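Local coordinates for protein coenzyme A transferase (Yersinia pestis, PDB 3QLI) that binds coenzyme A and probably transfers it between carboxylic acids such as acetate, at residues G39-M44 with E137-D142; R71-E76 with K95-F100; I227-V232 with G251-R256. All coordinates share one frame; numbering follows the deposited sequence.

Interaction 1: residues G39-M44 with E137-D142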
loop_
_atom_site.group_PDB
_atom_site.type_symbol
_atom_site.label_atom_id
_atom_site.label_comp_id
_atom_site.label_asym_id
_atom_site.label_seq_id
_atom_site.Cartn_x
_atom_site.Cartn_y
_atom_site.Cartn_z
ATOM N N GLY A 39 7.286 31.306 -13.136
ATOM C CA GLY A 39 8.194 30.301 -12.603
ATOM C C GLY A 39 7.902 29.912 -11.157
ATOM O O GLY A 39 8.801 29.445 -10.451
ATOM N N SER A 40 6.664 30.117 -10.707
ATOM C CA SER A 40 6.287 29.755 -9.335
ATOM C C SER A 40 5.310 28.573 -9.309
ATOM O O SER A 40 4.927 28.050 -10.364
ATOM C CB SER A 40 5.704 30.955 -8.575
ATOM O OG SER A 40 4.450 31.362 -9.109
ATOM N N HIS A 41 4.932 28.150 -8.103
ATOM C CA HIS A 41 4.045 26.997 -7.924
ATOM C C HIS A 41 2.716 27.464 -7.331
ATOM O O HIS A 41 2.686 28.082 -6.261
ATOM C CB HIS A 41 4.651 25.961 -6.965
ATOM C CG HIS A 41 5.927 25.336 -7.449
ATOM N ND1 HIS A 41 6.730 24.567 -6.632
ATOM C CD2 HIS A 41 6.536 25.355 -8.663
ATOM C CE1 HIS A 41 7.778 24.138 -7.319
ATOM N NE2 HIS A 41 7.688 24.609 -8.552
ATOM N N LEU A 42 1.623 27.160 -8.020
ATOM C CA LEU A 42 0.298 27.481 -7.516
ATOM C C LEU A 42 -0.498 26.208 -7.280
ATOM O O LEU A 42 -0.347 25.229 -8.006
ATOM C CB LEU A 42 -0.438 28.381 -8.510
ATOM C CG LEU A 42 -1.847 28.827 -8.086
ATOM C CD1 LEU A 42 -2.041 30.306 -8.261
ATOM C CD2 LEU A 42 -2.879 28.068 -8.872
ATOM N N SER A 43 -1.353 26.220 -6.260
ATOM C CA SER A 43 -2.293 25.121 -6.066
ATOM C C SER A 43 -3.654 25.724 -5.742
ATOM O O SER A 43 -3.769 26.928 -5.501
ATOM C CB SER A 43 -1.823 24.181 -4.946
ATOM O OG SER A 43 -2.668 23.034 -4.825
ATOM N N MET A 44 -4.684 24.896 -5.761
ATOM C CA MET A 44 -6.036 25.367 -5.525
ATOM C C MET A 44 -6.835 24.244 -4.884
ATOM O O MET A 44 -6.378 23.107 -4.829
ATOM C CB MET A 44 -6.695 25.759 -6.844
ATOM C CG MET A 44 -6.660 24.634 -7.879
ATOM S SD MET A 44 -7.369 25.150 -9.463
ATOM C CE MET A 44 -6.951 23.745 -10.502
ATOM N N GLU A 137 5.879 20.522 1.279
ATOM C CA GLU A 137 7.277 20.265 1.618
ATOM C C GLU A 137 8.153 19.890 0.422
ATOM O O GLU A 137 9.074 20.615 0.103
ATOM C CB GLU A 137 7.392 19.236 2.753
ATOM C CG GLU A 137 6.891 19.804 4.084
ATOM C CD GLU A 137 6.894 18.800 5.227
ATOM O OE1 GLU A 137 7.625 17.786 5.166
ATOM O OE2 GLU A 137 6.148 19.037 6.200
ATOM N N GLU A 138 7.879 18.773 -0.246
ATOM C CA GLU A 138 8.726 18.408 -1.380
ATOM C C GLU A 138 8.554 19.367 -2.543
ATOM O O GLU A 138 9.527 19.772 -3.173
ATOM C CB GLU A 138 8.468 16.976 -1.845
ATOM C CG GLU A 138 9.277 15.928 -1.069
ATOM C CD GLU A 138 8.508 15.399 0.117
ATOM O OE1 GLU A 138 7.531 16.064 0.547
ATOM O OE2 GLU A 138 8.875 14.326 0.628
ATOM N N ILE A 139 7.312 19.735 -2.825
ATOM C CA ILE A 139 7.032 20.590 -3.973
ATOM C C ILE A 139 7.135 22.062 -3.610
ATOM O O ILE A 139 7.897 22.817 -4.229
ATOM C CB ILE A 139 5.642 20.277 -4.549
ATOM C CG1 ILE A 139 5.625 18.845 -5.114
ATOM C CG2 ILE A 139 5.252 21.323 -5.600
ATOM C CD1 ILE A 139 4.214 18.291 -5.370
ATOM N N GLY A 140 6.363 22.471 -2.609
ATOM C CA GLY A 140 6.384 23.849 -2.159
ATOM C C GLY A 140 5.382 24.656 -2.960
ATOM O O GLY A 140 5.386 24.622 -4.185
ATOM N N ILE A 141 4.510 25.378 -2.265
ATOM C CA ILE A 141 3.466 26.146 -2.937
ATOM C C ILE A 141 3.626 27.628 -2.634
ATOM O O ILE A 141 3.661 28.043 -1.477
ATOM C CB ILE A 141 2.059 25.666 -2.519
ATOM C CG1 ILE A 141 1.853 24.197 -2.922
ATOM C CG2 ILE A 141 0.960 26.598 -3.101
ATOM C CD1 ILE A 141 1.981 23.914 -4.431
ATOM N N ASP A 142 3.751 28.430 -3.681
ATOM C CA ASP A 142 3.911 29.870 -3.499
ATOM C C ASP A 142 2.567 30.584 -3.319
ATOM O O ASP A 142 2.444 31.501 -2.506
ATOM C CB ASP A 142 4.712 30.444 -4.672
ATOM C CG ASP A 142 6.063 29.767 -4.814
ATOM O OD1 ASP A 142 6.934 30.050 -3.972
ATOM O OD2 ASP A 142 6.253 28.943 -5.741
#

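Interaction 2: residues R71-E76 with K95-F100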
loop_
_atom_site.group_PDB
_atom_site.type_symbol
_atom_site.label_atom_id
_atom_site.label_comp_id
_atom_site.label_asym_id
_atom_site.label_seq_id
_atom_site.Cartn_x
_atom_site.Cartn_y
_atom_site.Cartn_z
ATOM N N ARG A 71 3.457 26.615 -12.758
ATOM C CA ARG A 71 3.052 25.233 -12.553
ATOM C C ARG A 71 1.848 25.238 -11.629
ATOM O O ARG A 71 1.866 25.905 -10.595
ATOM C CB ARG A 71 4.175 24.441 -11.908
ATOM C CG ARG A 71 5.377 24.203 -12.796
ATOM C CD ARG A 71 6.327 23.235 -12.110
ATOM N NE ARG A 71 7.499 22.943 -12.927
ATOM C CZ ARG A 71 8.420 22.045 -12.600
ATOM N NH1 ARG A 71 8.305 21.359 -11.466
ATOM N NH2 ARG A 71 9.458 21.836 -13.402
ATOM N N VAL A 72 0.799 24.507 -11.996
ATOM C CA VAL A 72 -0.357 24.379 -11.119
ATOM C C VAL A 72 -0.487 22.929 -10.690
ATOM O O VAL A 72 -0.695 22.029 -11.530
ATOM C CB VAL A 72 -1.658 24.859 -11.803
ATOM C CG1 VAL A 72 -2.867 24.677 -10.857
ATOM C CG2 VAL A 72 -1.514 26.316 -12.241
ATOM N N TYR A 73 -0.343 22.708 -9.381
ATOM C CA TYR A 73 -0.421 21.385 -8.775
ATOM C C TYR A 73 -1.808 21.224 -8.134
ATOM O O TYR A 73 -2.206 22.038 -7.303
ATOM C CB TYR A 73 0.651 21.243 -7.695
ATOM C CG TYR A 73 2.077 21.168 -8.198
ATOM C CD1 TYR A 73 2.716 19.939 -8.344
ATOM C CD2 TYR A 73 2.804 22.331 -8.490
ATOM C CE1 TYR A 73 4.049 19.862 -8.782
ATOM C CE2 TYR A 73 4.129 22.260 -8.937
ATOM C CZ TYR A 73 4.744 21.023 -9.085
ATOM O OH TYR A 73 6.066 20.948 -9.519
ATOM N N TYR A 74 -2.544 20.173 -8.492
ATOM C CA TYR A 74 -3.942 20.101 -8.068
ATOM C C TYR A 74 -4.535 18.702 -8.231
ATOM O O TYR A 74 -3.980 17.877 -8.964
ATOM C CB TYR A 74 -4.772 21.101 -8.891
ATOM C CG TYR A 74 -4.841 20.701 -10.345
ATOM C CD1 TYR A 74 -5.955 20.048 -10.855
ATOM C CD2 TYR A 74 -3.774 20.940 -11.201
ATOM C CE1 TYR A 74 -6.007 19.655 -12.184
ATOM C CE2 TYR A 74 -3.813 20.545 -12.541
ATOM C CZ TYR A 74 -4.928 19.902 -13.021
ATOM O OH TYR A 74 -4.967 19.497 -14.344
ATOM N N PHE A 75 -5.683 18.486 -7.587
ATOM C CA PHE A 75 -6.436 17.232 -7.615
ATOM C C PHE A 75 -7.912 17.509 -7.921
ATOM O O PHE A 75 -8.405 18.603 -7.659
ATOM C CB PHE A 75 -6.420 16.574 -6.232
ATOM C CG PHE A 75 -5.125 15.913 -5.862
ATOM C CD1 PHE A 75 -4.940 14.559 -6.076
ATOM C CD2 PHE A 75 -4.116 16.634 -5.251
ATOM C CE1 PHE A 75 -3.760 13.943 -5.715
ATOM C CE2 PHE A 75 -2.932 16.022 -4.889
ATOM C CZ PHE A 75 -2.755 14.675 -5.120
ATOM N N GLU A 76 -8.621 16.510 -8.445
ATOM C CA GLU A 76 -10.062 16.634 -8.704
ATOM C C GLU A 76 -10.551 17.829 -9.531
ATOM O O GLU A 76 -11.274 18.684 -9.027
ATOM C CB GLU A 76 -10.854 16.529 -7.399
ATOM C CG GLU A 76 -12.248 15.945 -7.571
ATOM C CD GLU A 76 -12.239 14.576 -8.228
ATOM O OE1 GLU A 76 -11.269 13.817 -8.026
ATOM O OE2 GLU A 76 -13.208 14.254 -8.945
ATOM N N LYS A 95 1.177 25.551 -16.708
ATOM C CA LYS A 95 1.501 24.141 -16.902
ATOM C C LYS A 95 0.730 23.253 -15.921
ATOM O O LYS A 95 0.893 23.383 -14.710
ATOM C CB LYS A 95 3.000 23.913 -16.690
ATOM C CG LYS A 95 3.916 24.905 -17.388
ATOM C CD LYS A 95 3.657 24.949 -18.880
ATOM C CE LYS A 95 4.726 25.753 -19.604
ATOM N NZ LYS A 95 6.087 25.176 -19.391
ATOM N N PRO A 96 -0.116 22.351 -16.441
ATOM C CA PRO A 96 -0.854 21.456 -15.543
ATOM C C PRO A 96 0.066 20.392 -14.980
ATOM O O PRO A 96 0.592 19.559 -15.726
ATOM C CB PRO A 96 -1.898 20.814 -16.461
ATOM C CG PRO A 96 -1.998 21.762 -17.642
ATOM C CD PRO A 96 -0.604 22.265 -17.828
ATOM N N TYR A 97 0.285 20.452 -13.670
ATOM C CA TYR A 97 1.001 19.408 -12.949
ATOM C C TYR A 97 -0.076 18.665 -12.188
ATOM O O TYR A 97 -0.215 18.789 -10.978
ATOM C CB TYR A 97 2.088 20.013 -12.040
ATOM C CG TYR A 97 3.375 20.232 -12.818
ATOM C CD1 TYR A 97 4.523 19.496 -12.533
ATOM C CD2 TYR A 97 3.415 21.123 -13.890
ATOM C CE1 TYR A 97 5.688 19.667 -13.271
ATOM C CE2 TYR A 97 4.583 21.293 -14.647
ATOM C CZ TYR A 97 5.709 20.564 -14.327
ATOM O OH TYR A 97 6.870 20.721 -15.054
ATOM N N SER A 98 -0.868 17.922 -12.950
ATOM C CA SER A 98 -2.077 17.294 -12.448
ATOM C C SER A 98 -1.694 16.119 -11.579
ATOM O O SER A 98 -0.826 15.323 -11.936
ATOM C CB SER A 98 -2.915 16.802 -13.626
ATOM O OG SER A 98 -2.869 17.730 -14.696
ATOM N N MET A 99 -2.358 15.999 -10.441
ATOM C CA MET A 99 -2.077 14.902 -9.527
ATOM C C MET A 99 -3.156 13.816 -9.566
ATOM O O MET A 99 -2.977 12.741 -8.999
ATOM C CB MET A 99 -1.814 15.460 -8.133
ATOM C CG MET A 99 -0.598 16.403 -8.176
ATOM S SD MET A 99 -0.180 17.268 -6.663
ATOM C CE MET A 99 0.638 15.971 -5.728
ATOM N N PHE A 100 -4.268 14.120 -10.239
ATOM C CA PHE A 100 -5.266 13.136 -10.674
ATOM C C PHE A 100 -5.444 13.392 -12.159
ATOM O O PHE A 100 -5.451 14.550 -12.585
ATOM C CB PHE A 100 -6.648 13.408 -10.067
ATOM C CG PHE A 100 -6.850 12.893 -8.670
ATOM C CD1 PHE A 100 -5.970 11.998 -8.091
ATOM C CD2 PHE A 100 -7.969 13.305 -7.941
ATOM C CE1 PHE A 100 -6.192 11.534 -6.792
ATOM C CE2 PHE A 100 -8.199 12.846 -6.653
ATOM C CZ PHE A 100 -7.302 11.959 -6.078
#

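Interaction 3: residues I227-V232 with G251-R256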
loop_
_atom_site.group_PDB
_atom_site.type_symbol
_atom_site.label_atom_id
_atom_site.label_comp_id
_atom_site.label_asym_id
_atom_site.label_seq_id
_atom_site.Cartn_x
_atom_site.Cartn_y
_atom_site.Cartn_z
ATOM N N ILE A 227 -26.577 -6.836 -3.095
ATOM C CA ILE A 227 -25.504 -7.706 -2.618
ATOM C C ILE A 227 -24.610 -6.909 -1.656
ATOM O O ILE A 227 -24.219 -7.382 -0.591
ATOM C CB ILE A 227 -24.669 -8.233 -3.784
ATOM C CG1 ILE A 227 -25.533 -9.099 -4.706
ATOM C CG2 ILE A 227 -23.454 -9.013 -3.271
ATOM C CD1 ILE A 227 -24.958 -9.207 -6.109
ATOM N N ILE A 228 -24.291 -5.688 -2.043
ATOM C CA ILE A 228 -23.479 -4.822 -1.188
ATOM C C ILE A 228 -24.190 -4.562 0.127
ATOM O O ILE A 228 -23.609 -4.720 1.203
ATOM C CB ILE A 228 -23.170 -3.484 -1.883
ATOM C CG1 ILE A 228 -22.249 -3.729 -3.077
ATOM C CG2 ILE A 228 -22.547 -2.480 -0.888
ATOM C CD1 ILE A 228 -21.915 -2.487 -3.867
ATOM N N ALA A 229 -25.464 -4.183 0.053
ATOM C CA ALA A 229 -26.207 -3.880 1.275
ATOM C C ALA A 229 -26.248 -5.077 2.229
ATOM O O ALA A 229 -26.240 -4.905 3.444
ATOM C CB ALA A 229 -27.625 -3.389 0.955
ATOM N N ASP A 230 -26.299 -6.287 1.684
ATOM C CA ASP A 230 -26.298 -7.477 2.529
ATOM C C ASP A 230 -24.999 -7.607 3.329
ATOM O O ASP A 230 -24.965 -8.272 4.363
ATOM C CB ASP A 230 -26.508 -8.742 1.697
ATOM C CG ASP A 230 -27.950 -8.929 1.251
ATOM O OD1 ASP A 230 -28.838 -8.186 1.727
ATOM O OD2 ASP A 230 -28.187 -9.840 0.422
ATOM N N LEU A 231 -23.934 -6.973 2.842
ATOM C CA LEU A 231 -22.624 -7.035 3.488
ATOM C C LEU A 231 -22.406 -5.891 4.481
ATOM O O LEU A 231 -21.344 -5.792 5.094
ATOM C CB LEU A 231 -21.503 -7.019 2.434
ATOM C CG LEU A 231 -21.437 -8.216 1.485
ATOM C CD1 LEU A 231 -20.514 -7.937 0.306
ATOM C CD2 LEU A 231 -20.991 -9.460 2.234
ATOM N N VAL A 232 -23.406 -5.025 4.622
ATOM C CA VAL A 232 -23.357 -3.931 5.590
ATOM C C VAL A 232 -24.196 -4.258 6.824
ATOM O O VAL A 232 -25.423 -4.366 6.735
ATOM C CB VAL A 232 -23.892 -2.626 4.974
ATOM C CG1 VAL A 232 -23.743 -1.486 5.953
ATOM C CG2 VAL A 232 -23.150 -2.312 3.672
ATOM N N GLY A 251 -29.832 4.081 -0.686
ATOM C CA GLY A 251 -31.263 3.830 -0.745
ATOM C C GLY A 251 -31.640 2.534 -0.044
ATOM O O GLY A 251 -32.606 2.487 0.721
ATOM N N VAL A 252 -30.890 1.467 -0.309
ATOM C CA VAL A 252 -31.185 0.190 0.336
ATOM C C VAL A 252 -30.921 0.281 1.833
ATOM O O VAL A 252 -31.608 -0.347 2.631
ATOM C CB VAL A 252 -30.377 -0.987 -0.268
ATOM C CG1 VAL A 252 -30.651 -2.250 0.492
ATOM C CG2 VAL A 252 -30.731 -1.179 -1.721
ATOM N N LEU A 253 -29.938 1.089 2.217
ATOM C CA LEU A 253 -29.549 1.176 3.625
ATOM C C LEU A 253 -30.471 2.043 4.480
ATOM O O LEU A 253 -30.225 2.207 5.676
ATOM C CB LEU A 253 -28.115 1.679 3.753
ATOM C CG LEU A 253 -27.065 0.795 3.082
ATOM C CD1 LEU A 253 -25.670 1.366 3.317
ATOM C CD2 LEU A 253 -27.166 -0.629 3.635
ATOM N N LYS A 254 -31.528 2.589 3.884
ATOM C CA LYS A 254 -32.419 3.460 4.641
ATOM C C LYS A 254 -33.074 2.746 5.832
ATOM O O LYS A 254 -33.599 3.393 6.741
ATOM C CB LYS A 254 -33.473 4.106 3.739
ATOM C CG LYS A 254 -34.429 3.136 3.071
ATOM C CD LYS A 254 -35.610 3.895 2.473
ATOM C CE LYS A 254 -36.138 3.207 1.230
ATOM N NZ LYS A 254 -35.220 3.401 0.072
ATOM N N ASP A 255 -33.016 1.416 5.837
ATOM C CA ASP A 255 -33.627 0.621 6.901
ATOM C C ASP A 255 -32.673 0.324 8.062
ATOM O O ASP A 255 -33.085 -0.251 9.072
ATOM C CB ASP A 255 -34.175 -0.694 6.332
ATOM C CG ASP A 255 -35.221 -0.470 5.247
ATOM O OD1 ASP A 255 -36.119 0.384 5.446
ATOM O OD2 ASP A 255 -35.139 -1.139 4.188
ATOM N N ARG A 256 -31.408 0.719 7.927
ATOM C CA ARG A 256 -30.411 0.434 8.953
ATOM C C ARG A 256 -30.484 1.428 10.112
ATOM O O ARG A 256 -31.140 2.463 10.023
ATOM C CB ARG A 256 -28.994 0.456 8.360
ATOM C CG ARG A 256 -28.743 -0.562 7.262
ATOM C CD ARG A 256 -28.599 -1.987 7.809
ATOM N NE ARG A 256 -28.156 -2.898 6.753
ATOM C CZ ARG A 256 -28.974 -3.420 5.846
ATOM N NH1 ARG A 256 -30.267 -3.125 5.890
ATOM N NH2 ARG A 256 -28.510 -4.229 4.901
#

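Interaction 1: residues G39-M44 with E137-D142
His41 and Ile141 mark the closest approach of the two backbones, with their CA atoms 5.1 Å apart. The path of 40-43 runs nearly perpendicular, at 98°, to that of 139-142, where the chain leaves helix 131-139 and turns toward strand 143-148, the neighbour of strand 41-44 in the parallel sheet of an alpha/beta fold. Gly140, with positive phi, makes the turn out of the helix. Two bonds then fasten the incoming chain to the start of the strand: Asp142 N donates to His41 O at 2.8 Å, and His41 N donates to Asp142 OD2, also at 2.8 Å and fairly straight at 158°. OD2 uses its anti lone pair, the one facing away from OD1, while OD1 forms a salt bridge with Arg174. With both oxygens engaged, rotation of the carboxylate should be restricted. The His41 ring reaches back to the helix end, since CG lies beside the backbone N (chi1 -63°) and directs ND1 at the carbonyls of Ile139 and Gly140, where the helix gives out. Further along the strand, Ile141 lays CD1 against Ser43 CB at 3.8 Å, and Ser43 OG bonds to Tyr73 O in the adjoining strand. His41 ND1 gives its main bond to Gly140 O, 2.8 Å away and exactly in the ring plane, and a weak second one to Ile139 O at 3.2 Å.

Interaction 2: residues R71-E76 with K95-F100
Glu76, a residue of the coenzyme A site, lies at the end of this contact, and its OE1 sits 3.3 Å from Phe100 CD2. The Phe100 side chain is itself close to that of Glu264, the residue seen covalently linked to coenzyme A. Beside Glu76, Phe75 drives its edge into the face of Phe100, CD1 standing over the ring centre in an edge-to-face pair with planes at 88°. Met99 CB covers one face of Phe75, 3.4 Å from its centroid, and SD adds an oblique Met-aromatic contact. Further back, the two chains are parallel strands of a beta-alpha-beta unit built from strand 70-74, helix 79-83 and strand 94-98. Val72 N donates to Lys95 O and Val72 O accepts from Tyr97 N, and Met99 N hydrogen-bonds to Tyr74 O. Arg71, extended from CG to NE, lays CD over the Tyr97 ring, 3.7 Å from its centroid, with guanidinium and ring planes only 15° apart. Arg71 NH1 reaches Tyr73 OH at 3.0 Å in the guanidinium plane and also forms a salt bridge with Glu428 of the second subunit. Ser98 OG donates to Tyr74 OH at 2.8 Å, and that hydroxyl is also hydrogen-bonded to Glu105.

Interaction 3: residues I227-V232 with G251-R256
Arg256 turns the edge of its guanidinium group toward the 227-232 segment and grips two backbone carbonyls there. Both lie near the guanidinium plane, so the planar group meets them with its N-H bonds rather than with a face. Arg256 NE donates to Val232 O at 3.1 Å along a fairly straight path of 159°. Arg256 NH2 takes Ala229 O at 2.8 Å, but more bent, at 135°, and it comes from above the carbonyl plane rather than along a lone pair. Ala229 O also accepts from Val232 N as the helix ends, and the two donors reach the oxygen from opposite faces of its plane. The arginine can fold back to this position because its chain bends at CB-CG (chi2 -74°) before extending along CG-CD. The bend brings the group back over its own segment, where one guanidinium face lies over Leu253 CD2, joining the polar grip to the apolar packing.

Around that methyl the hydrophobic part of the contact is assembled. Leu253 CD2 reaches between Ala229 and Val232, lying 3.9 Å from Ala229 CB and 4.1 Å from Val232 CB. Val252, the residue before Leu253, brings CG1 to 3.3 Å from Ala229 CB, tighter than ordinary van der Waals contact. The small alanine thus receives two branched side chains, while Val232 and Leu253 both go on to touch Leu238 of strand 237-240, and Val232 also touches Val333.

Here an arginine holds the carbonyls at and just beyond the end of helix 220-230 above an apolar layer: packing of the C-terminal ends of helices 220-230 and 244-252, and the chain just beyond them, against the mixed sheet of an alpha/beta domain, away from the coenzyme A site.

Overall arrangement
Interactions 1 and 2 are neighbours, their centres 10 Å apart, and both reach the parallel sheet in which strands 41-44 and 70-74 lie side by side. Along the chain, interaction 2 is nested within the loop that interaction 1 closes, and all four segments belong to the N-terminal domain of the family. Both also touch the second subunit, so this half of the fold combines sheet assembly, the dimer interface and, through Glu76, the coenzyme A site. Interaction 3 follows later in the chain, beside the mixed sheet and on the opposite side of the chain's centre, with its centre about 43 Å from that of interaction 1 and 37 Å from that of interaction 2.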